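Local coordinates for protein denovo NTF2 (Synthetic construct, PDB 6W40) that probably offers a designed pocket for small molecules, being a de novo protein of the NTF2 fold made to diversify pocket shapes, with no known natural function, at residues I16-T21 against R68-H73; G86-S91 against E99-I104. All blocks are in the same frame, centred on the assembly; numbering follows the deposited sequence.

Overall arrangement
Contact 1 sets the end of helix 2-18 and the following loop against strand 67-72. Contact 2 pairs the two strands of the hairpin 81-90 and 100-108. Their centres lie about 9 Å apart. Strands 67-72 and 81-90 are neighbours in one sheet, and Ile70 of contact 1 packs on Trp88 of contact 2. Both contacts are partly buried, each mixing core side chains with a more exposed border. Contact 1 relies on aliphatic packing plus one weak amide bond, and it lies near the second subunit. Contact 2 has antiparallel backbone hydrogen bonds, one of them weak, an aromatic contact in the core and a salt bridge at the surface.

Contact 1 (I16-T21 against R68-H73); sequences IKLFMT and RNIRIH
The side-chain amide of Asn69 sits among backbone carbonyls at the end of helix 2-18 and in the loop beyond, and its oxygen is poorly matched there. OD1 of Asn69 lies 3.1 Å from the O of Lys17. Both are acceptors, so no hydrogen bond joins them. The O of Thr21 is also near this amide oxygen, with the same mismatch. At the other end of the amide, ND2 of Asn69 gives a weak hydrogen bond to the O of Leu18 at 3.5 Å. The choice between OD1 and ND2 in the model may therefore be doubtful. Asn69 reaches these carbonyls because its CG stands anti to the backbone N (chi1 -160°).

Apolar packing lies alongside. Leu18 enters between two isoleucines of the strand. Its CD2 meets CD1 of Ile70 at 3.7 Å. CD1 of Ile72 comes up to CB of Leu18 at 3.5 Å; the two side chains cross at about a right angle. The same CD1 also lies 3.8 Å from CD2 of Leu18, so one methyl touches both the root and a branch of the leucine. Ile70 continues the apolar layer onto Trp88 and Trp24. Met20 of the second subunit packs on Phe19 and Ile72, which places this contact at the dimer interface.

Arg68 and Asn69 both face Glu89 on the neighbouring strand, forming a classic beta bulge. A bulged, curved sheet packed against the N-terminal helix is characteristic of the NTF2 fold.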
ATOM      1  N   ILE A  16       0.258   5.166   1.937  1.00 43.44           N
ATOM      2  CA  ILE A  16      -0.625   6.211   2.450  1.00 46.31           C
ATOM      3  C   ILE A  16      -2.013   6.084   1.839  1.00 48.60           C
ATOM      4  O   ILE A  16      -3.026   6.173   2.543  1.00 50.48           O
ATOM      5  CB  ILE A  16      -0.026   7.607   2.201  1.00 46.21           C
ATOM      6  CG1 ILE A  16       1.181   7.842   3.109  1.00 54.67           C
ATOM      7  CG2 ILE A  16      -1.081   8.684   2.423  1.00 57.92           C
ATOM      8  CD1 ILE A  16       1.429   9.306   3.455  1.00 51.29           C
ATOM      9  N   LYS A  17      -2.084   5.858   0.526  1.00 52.72           N
ATOM     10  CA  LYS A  17      -3.371   5.816  -0.157  1.00 50.37           C
ATOM     11  C   LYS A  17      -4.121   4.521   0.128  1.00 49.40           C
ATOM     12  O   LYS A  17      -5.285   4.549   0.543  1.00 50.96           O
ATOM     13  CB  LYS A  17      -3.173   5.980  -1.666  1.00 48.32           C
ATOM     14  CG  LYS A  17      -2.245   7.108  -2.058  1.00 47.70           C
ATOM     15  CD  LYS A  17      -2.746   8.444  -1.560  1.00 54.99           C
ATOM     16  CE  LYS A  17      -3.997   8.859  -2.295  1.00 59.71           C
ATOM     17  NZ  LYS A  17      -3.804   8.777  -3.766  1.00 72.98           N
ATOM     18  N   LEU A  18      -3.469   3.379  -0.085  1.00 46.64           N
ATOM     19  CA  LEU A  18      -4.152   2.093  -0.139  1.00 54.88           C
ATOM     20  C   LEU A  18      -3.840   1.188   1.048  1.00 47.94           C
ATOM     21  O   LEU A  18      -4.220   0.013   1.030  1.00 66.00           O
ATOM     22  CB  LEU A  18      -3.803   1.382  -1.448  1.00 41.44           C
ATOM     23  CG  LEU A  18      -4.020   2.216  -2.714  1.00 49.93           C
ATOM     24  CD1 LEU A  18      -2.777   2.201  -3.590  1.00 45.79           C
ATOM     25  CD2 LEU A  18      -5.231   1.730  -3.495  1.00 47.55           C
ATOM     26  N   PHE A  19      -3.166   1.700   2.077  1.00 59.86           N
ATOM     27  CA  PHE A  19      -2.862   0.908   3.264  1.00 62.19           C
ATOM     28  C   PHE A  19      -3.198   1.691   4.525  1.00 68.56           C
ATOM     29  O   PHE A  19      -4.230   1.441   5.156  1.00 71.21           O
ATOM     30  CB  PHE A  19      -1.387   0.493   3.274  1.00 65.14           C
ATOM     31  CG  PHE A  19      -0.972  -0.288   4.496  1.00 59.21           C
ATOM     32  CD1 PHE A  19       0.351  -0.287   4.906  1.00 52.45           C
ATOM     33  CD2 PHE A  19      -1.887  -1.039   5.218  1.00 64.37           C
ATOM     34  CE1 PHE A  19       0.748  -0.998   6.019  1.00 45.97           C
ATOM     35  CE2 PHE A  19      -1.495  -1.751   6.335  1.00 71.75           C
ATOM     36  CZ  PHE A  19      -0.175  -1.731   6.733  1.00 62.27           C
ATOM     37  N   MET A  20      -2.316   2.617   4.906  1.00 62.81           N
ATOM     38  CA  MET A  20      -2.506   3.461   6.081  1.00 64.58           C
ATOM     39  C   MET A  20      -3.906   4.057   6.087  1.00 66.96           C
ATOM     40  O   MET A  20      -4.128   5.134   5.520  1.00 84.46           O
ATOM     41  CB  MET A  20      -1.448   4.565   6.113  1.00 63.38           C
ATOM     42  CG  MET A  20      -1.538   5.487   7.312  1.00 74.83           C
ATOM     43  SD  MET A  20      -0.599   7.004   7.061  1.00 82.32           S
ATOM     44  CE  MET A  20       0.888   6.339   6.318  1.00 57.48           C
ATOM     45  N   THR A  21      -4.838   3.363   6.753  1.00 75.60           N
ATOM     46  CA  THR A  21      -6.284   3.559   6.645  1.00 87.41           C
ATOM     47  C   THR A  21      -6.666   4.101   5.272  1.00 83.92           C
ATOM     48  O   THR A  21      -6.181   3.606   4.249  1.00 72.12           O
ATOM     49  CB  THR A  21      -6.808   4.467   7.772  1.00 91.41           C
ATOM     50  OG1 THR A  21      -8.179   4.800   7.522  1.00 98.34           O
ATOM     51  CG2 THR A  21      -5.980   5.750   7.920  1.00 88.79           C
ATOM     52  N   ARG A  68     -13.899   4.608   2.422  1.00 60.66           N
ATOM     53  CA  ARG A  68     -12.906   4.511   3.484  1.00 64.32           C
ATOM     54  C   ARG A  68     -11.545   4.083   2.952  1.00 64.58           C
ATOM     55  O   ARG A  68     -10.530   4.707   3.271  1.00 65.04           O
ATOM     56  CB  ARG A  68     -13.378   3.533   4.565  1.00 55.56           C
ATOM     57  CG  ARG A  68     -14.531   4.048   5.405  1.00 55.95           C
ATOM     58  CD  ARG A  68     -14.916   3.041   6.473  1.00 62.56           C
ATOM     59  NE  ARG A  68     -15.910   3.577   7.396  1.00 68.40           N
ATOM     60  CZ  ARG A  68     -16.441   2.890   8.401  1.00 66.46           C
ATOM     61  NH1 ARG A  68     -16.073   1.635   8.615  1.00 75.11           N
ATOM     62  NH2 ARG A  68     -17.341   3.458   9.193  1.00 72.64           N
ATOM     63  N   ASN A  69     -11.506   3.030   2.140  1.00 65.02           N
ATOM     64  CA  ASN A  69     -10.279   2.587   1.491  1.00 68.42           C
ATOM     65  C   ASN A  69     -10.666   1.858   0.207  1.00 66.43           C
ATOM     66  O   ASN A  69     -11.806   1.950  -0.258  1.00 61.74           O
ATOM     67  CB  ASN A  69      -9.447   1.716   2.442  1.00 63.47           C
ATOM     68  CG  ASN A  69      -7.987   1.634   2.035  1.00 66.23           C
ATOM     69  OD1 ASN A  69      -7.500   2.459   1.262  1.00 61.63           O
ATOM     70  ND2 ASN A  69      -7.284   0.633   2.551  1.00 72.16           N
ATOM     71  N   ILE A  70      -9.714   1.129  -0.369  1.00 67.47           N
ATOM     72  CA  ILE A  70      -9.907   0.424  -1.631  1.00 47.36           C
ATOM     73  C   ILE A  70      -9.504  -1.030  -1.424  1.00 57.44           C
ATOM     74  O   ILE A  70      -8.319  -1.329  -1.230  1.00 61.30           O
ATOM     75  CB  ILE A  70      -9.097   1.054  -2.772  1.00 49.21           C
ATOM     76  CG1 ILE A  70      -9.492   2.518  -2.959  1.00 58.97           C
ATOM     77  CG2 ILE A  70      -9.301   0.278  -4.066  1.00 56.06           C
ATOM     78  CD1 ILE A  70      -8.604   3.266  -3.916  1.00 65.91           C
ATOM     79  N   ARG A  71     -10.484  -1.932  -1.464  1.00 53.77           N
ATOM     80  CA  ARG A  71     -10.207  -3.364  -1.418  1.00 58.51           C
ATOM     81  C   ARG A  71      -9.493  -3.769  -2.701  1.00 61.57           C
ATOM     82  O   ARG A  71     -10.114  -3.867  -3.763  1.00 57.67           O
ATOM     83  CB  ARG A  71     -11.501  -4.151  -1.236  1.00 51.33           C
ATOM     84  CG  ARG A  71     -11.313  -5.660  -1.261  1.00 61.33           C
ATOM     85  CD  ARG A  71     -10.420  -6.126  -0.123  1.00 66.24           C
ATOM     86  NE  ARG A  71     -11.024  -5.873   1.183  1.00 75.01           N
ATOM     87  CZ  ARG A  71     -11.821  -6.729   1.814  1.00 72.36           C
ATOM     88  NH1 ARG A  71     -12.115  -7.898   1.262  1.00 61.75           N
ATOM     89  NH2 ARG A  71     -12.325  -6.415   3.000  1.00 80.78           N
ATOM     90  N   ILE A  72      -8.190  -4.012  -2.602  1.00 62.19           N
ATOM     91  CA  ILE A  72      -7.339  -4.168  -3.776  1.00 54.02           C
ATOM     92  C   ILE A  72      -7.428  -5.594  -4.298  1.00 54.04           C
ATOM     93  O   ILE A  72      -7.329  -6.559  -3.529  1.00 67.68           O
ATOM     94  CB  ILE A  72      -5.888  -3.793  -3.439  1.00 57.91           C
ATOM     95  CG1 ILE A  72      -5.797  -2.305  -3.104  1.00 54.36           C
ATOM     96  CG2 ILE A  72      -4.960  -4.153  -4.586  1.00 52.42           C
ATOM     97  CD1 ILE A  72      -4.436  -1.874  -2.638  1.00 62.70           C
ATOM     98  N   HIS A  73      -7.609  -5.730  -5.612  1.00 48.63           N
ATOM     99  CA  HIS A  73      -7.582  -7.020  -6.288  1.00 52.55           C
ATOM    100  C   HIS A  73      -6.251  -7.298  -6.974  1.00 51.16           C
ATOM    101  O   HIS A  73      -5.745  -8.421  -6.897  1.00 59.85           O
ATOM    102  CB  HIS A  73      -8.711  -7.106  -7.322  1.00 50.45           C
ATOM    103  CG  HIS A  73     -10.082  -6.958  -6.738  1.00 56.49           C
ATOM    104  ND1 HIS A  73     -11.212  -6.837  -7.517  1.00 65.14           N
ATOM    105  CD2 HIS A  73     -10.506  -6.914  -5.453  1.00 55.73           C
ATOM    106  CE1 HIS A  73     -12.273  -6.722  -6.737  1.00 67.57           C
ATOM    107  NE2 HIS A  73     -11.871  -6.766  -5.479  1.00 67.45           N
TER

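Contact 2 (G86-S91 against E99-I104); sequences GRWETS and EDVELI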
ATOM      1  N   GLY A  86      -9.553  -2.743  -8.107  1.00 39.90           N
ATOM      2  CA  GLY A  86     -10.125  -3.100  -6.824  1.00 45.12           C
ATOM      3  C   GLY A  86     -11.611  -2.825  -6.702  1.00 52.44           C
ATOM      4  O   GLY A  86     -12.338  -2.783  -7.697  1.00 51.70           O
ATOM      5  N   ARG A  87     -12.055  -2.637  -5.459  0.96 54.43           N
ATOM      6  CA  ARG A  87     -13.464  -2.475  -5.134  0.96 58.42           C
ATOM      7  C   ARG A  87     -13.564  -1.554  -3.926  0.96 61.29           C
ATOM      8  O   ARG A  87     -12.728  -1.623  -3.020  0.96 50.32           O
ATOM      9  CB  ARG A  87     -14.110  -3.837  -4.845  0.96 58.01           C
ATOM     10  CG  ARG A  87     -15.628  -3.882  -4.915  0.96 63.23           C
ATOM     11  CD  ARG A  87     -16.100  -5.331  -5.013  0.96 78.93           C
ATOM     12  NE  ARG A  87     -17.539  -5.480  -4.809  0.96 89.10           N
ATOM     13  CZ  ARG A  87     -18.438  -5.519  -5.788  0.96 88.86           C
ATOM     14  NH1 ARG A  87     -18.053  -5.407  -7.052  0.96 85.76           N
ATOM     15  NH2 ARG A  87     -19.724  -5.655  -5.499  0.96 86.81           N
ATOM     16  N   TRP A  88     -14.575  -0.687  -3.919  1.00 59.02           N
ATOM     17  CA  TRP A  88     -14.681   0.315  -2.864  1.00 50.94           C
ATOM     18  C   TRP A  88     -14.874  -0.340  -1.503  1.00 50.52           C
ATOM     19  O   TRP A  88     -15.590  -1.336  -1.367  1.00 54.01           O
ATOM     20  CB  TRP A  88     -15.842   1.276  -3.132  1.00 52.90           C
ATOM     21  CG  TRP A  88     -15.615   2.286  -4.227  1.00 51.89           C
ATOM     22  CD1 TRP A  88     -16.465   2.575  -5.254  1.00 48.79           C
ATOM     23  CD2 TRP A  88     -14.479   3.147  -4.394  1.00 46.42           C
ATOM     24  NE1 TRP A  88     -15.930   3.557  -6.050  1.00 50.21           N
ATOM     25  CE2 TRP A  88     -14.712   3.924  -5.546  1.00 51.22           C
ATOM     26  CE3 TRP A  88     -13.288   3.333  -3.686  1.00 59.13           C
ATOM     27  CZ2 TRP A  88     -13.799   4.872  -6.004  1.00 47.54           C
ATOM     28  CZ3 TRP A  88     -12.384   4.275  -4.143  1.00 63.46           C
ATOM     29  CH2 TRP A  88     -12.644   5.031  -5.291  1.00 49.33           C
ATOM     30  N   GLU A  89     -14.221   0.228  -0.492  1.00 60.04           N
ATOM     31  CA  GLU A  89     -14.474  -0.110   0.908  1.00 57.26           C
ATOM     32  C   GLU A  89     -15.286   1.042   1.487  1.00 46.71           C
ATOM     33  O   GLU A  89     -14.741   2.045   1.948  1.00 56.75           O
ATOM     34  CB  GLU A  89     -13.175  -0.333   1.674  1.00 54.98           C
ATOM     35  CG  GLU A  89     -13.377  -0.591   3.161  1.00 64.62           C
ATOM     36  CD  GLU A  89     -12.075  -0.601   3.935  1.00 72.67           C
ATOM     37  OE1 GLU A  89     -11.032  -0.953   3.343  1.00 77.23           O
ATOM     38  OE2 GLU A  89     -12.093  -0.249   5.134  1.00 65.64           O
ATOM     39  N   THR A  90     -16.605   0.899   1.449  1.00 48.67           N
ATOM     40  CA  THR A  90     -17.499   1.970   1.852  1.00 55.67           C
ATOM     41  C   THR A  90     -17.898   1.823   3.318  1.00 62.44           C
ATOM     42  O   THR A  90     -17.664   0.796   3.958  1.00 60.12           O
ATOM     43  CB  THR A  90     -18.741   1.990   0.964  1.00 51.38           C
ATOM     44  OG1 THR A  90     -19.515   0.808   1.203  1.00 46.35           O
ATOM     45  CG2 THR A  90     -18.340   2.036  -0.501  1.00 47.66           C
ATOM     46  N   SER A  91     -18.510   2.879   3.847  1.00 56.29           N
ATOM     47  CA  SER A  91     -19.016   2.880   5.211  1.00 57.75           C
ATOM     48  C   SER A  91     -20.478   2.458   5.297  1.00 62.03           C
ATOM     49  O   SER A  91     -21.051   2.488   6.391  1.00 67.74           O
ATOM     50  CB  SER A  91     -18.842   4.268   5.838  1.00 54.56           C
ATOM     51  OG  SER A  91     -19.595   5.245   5.143  1.00 60.59           O
ATOM     52  N   GLU A  99     -18.665  -0.460  -5.801  1.00 54.43           N
ATOM     53  CA  GLU A  99     -18.483  -0.590  -7.238  1.00 58.39           C
ATOM     54  C   GLU A  99     -17.018  -0.834  -7.578  1.00 56.25           C
ATOM     55  O   GLU A  99     -16.109  -0.410  -6.857  1.00 58.96           O
ATOM     56  CB  GLU A  99     -18.995   0.656  -7.961  1.00 53.12           C
ATOM     57  CG  GLU A  99     -20.506   0.826  -7.887  1.00 54.62           C
ATOM     58  CD  GLU A  99     -20.960   2.197  -8.342  1.00 63.26           C
ATOM     59  OE1 GLU A  99     -20.091   3.070  -8.542  1.00 64.46           O
ATOM     60  OE2 GLU A  99     -22.183   2.401  -8.497  1.00 72.12           O
ATOM     61  N   ASP A 100     -16.796  -1.541  -8.684  1.00 45.94           N
ATOM     62  CA  ASP A 100     -15.442  -1.805  -9.149  1.00 49.43           C
ATOM     63  C   ASP A 100     -14.790  -0.517  -9.635  1.00 53.74           C
ATOM     64  O   ASP A 100     -15.434   0.324 -10.268  1.00 56.33           O
ATOM     65  CB  ASP A 100     -15.454  -2.843 -10.270  1.00 59.07           C
ATOM     66  CG  ASP A 100     -15.937  -4.204  -9.802  1.00 67.86           C
ATOM     67  OD1 ASP A 100     -16.418  -4.308  -8.654  1.00 65.22           O
ATOM     68  OD2 ASP A 100     -15.828  -5.172 -10.583  1.00 72.14           O
ATOM     69  N   VAL A 101     -13.501  -0.369  -9.339  1.00 46.22           N
ATOM     70  CA  VAL A 101     -12.773   0.860  -9.627  1.00 39.65           C
ATOM     71  C   VAL A 101     -11.362   0.507 -10.078  1.00 43.49           C
ATOM     72  O   VAL A 101     -10.743  -0.427  -9.556  1.00 41.89           O
ATOM     73  CB  VAL A 101     -12.748   1.800  -8.399  1.00 47.12           C
ATOM     74  CG1 VAL A 101     -12.097   1.113  -7.205  1.00 45.58           C
ATOM     75  CG2 VAL A 101     -12.042   3.109  -8.729  1.00 44.28           C
ATOM     76  N   GLU A 102     -10.867   1.241 -11.070  1.00 38.21           N
ATOM     77  CA  GLU A 102      -9.478   1.172 -11.494  1.00 45.21           C
ATOM     78  C   GLU A 102      -8.839   2.530 -11.250  1.00 38.63           C
ATOM     79  O   GLU A 102      -9.418   3.562 -11.601  1.00 31.20           O
ATOM     80  CB  GLU A 102      -9.358   0.782 -12.970  1.00 35.46           C
ATOM     81  CG  GLU A 102      -7.923   0.725 -13.474  1.00 38.91           C
ATOM     82  CD  GLU A 102      -7.828   0.336 -14.937  1.00 45.77           C
ATOM     83  OE1 GLU A 102      -8.850  -0.100 -15.508  1.00 64.83           O
ATOM     84  OE2 GLU A 102      -6.731   0.469 -15.517  1.00 50.36           O
ATOM     85  N   LEU A 103      -7.657   2.532 -10.640  1.00 39.50           N
ATOM     86  CA  LEU A 103      -6.967   3.770 -10.309  1.00 43.31           C
ATOM     87  C   LEU A 103      -5.568   3.750 -10.903  1.00 35.49           C
ATOM     88  O   LEU A 103      -4.853   2.750 -10.785  1.00 39.52           O
ATOM     89  CB  LEU A 103      -6.897   3.984  -8.795  1.00 43.05           C
ATOM     90  CG  LEU A 103      -8.248   4.019  -8.080  1.00 46.83           C
ATOM     91  CD1 LEU A 103      -8.584   2.654  -7.497  1.00 48.17           C
ATOM     92  CD2 LEU A 103      -8.265   5.097  -7.010  1.00 47.93           C
ATOM     93  N   ILE A 104      -5.187   4.853 -11.538  1.00 33.82           N
ATOM     94  CA  ILE A 104      -3.865   5.015 -12.129  1.00 33.59           C
ATOM     95  C   ILE A 104      -3.237   6.264 -11.530  1.00 39.96           C
ATOM     96  O   ILE A 104      -3.779   7.367 -11.670  1.00 33.41           O
ATOM     97  CB  ILE A 104      -3.931   5.106 -13.660  1.00 40.28           C
ATOM     98  CG1 ILE A 104      -4.485   3.801 -14.231  1.00 37.75           C
ATOM     99  CG2 ILE A 104      -2.554   5.410 -14.236  1.00 37.86           C
ATOM    100  CD1 ILE A 104      -4.924   3.907 -15.664  1.00 53.50           C
TER
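Val101 holds CG1 between its backbone N and carbonyl carbon (chi1 59°), while Trp88 sets its indole beside its own backbone N (chi1 -74°). These turns bring the valine over one face of the indole. CG1 of Val101 stands 4.1 Å from the centroid of the Trp88 six-membered ring, almost straight above it, in a CH-pi contact. The other methyl, CG2 of Val101, touches CZ2 of Trp88 at 3.7 Å.

The backbones pair beside this cluster. Gly86 and Val101 form an antiparallel hydrogen-bonded pair. The N of Gly86 hydrogen-bonds to the O of Val101 at 3.0 Å, and the N of Val101 hydrogen-bonds to the O of Gly86 at 3.1 Å. The N of Trp88 adds a weak bond to the O of Glu99 at 3.3 Å. The short strand segments run at 110° to each other, and between these two segments the bridges are limited to Gly86 with Val101 and Arg87 with Asp100.

Arg87 and Asp100 are the non-hydrogen-bonded pair, on the face away from Val101. The extended Arg87 chain brings NH1 to OD1 of Asp100 at the edge of the guanidinium. This salt bridge is modelled very short and with poor hydrogen-bond geometry, so its detail is doubtful.

Glu99 points its carboxylate elsewhere, and OE1 is hydrogen-bonded to NE1 of Trp65 at the end of helix 51-65. The Trp65 and Trp88 rings also meet. Trp88 thus lies between that helix, Val67 and Ile70 of strand 67-72, and Ile119 of strand 111-119, while Val101 packs on Ile117.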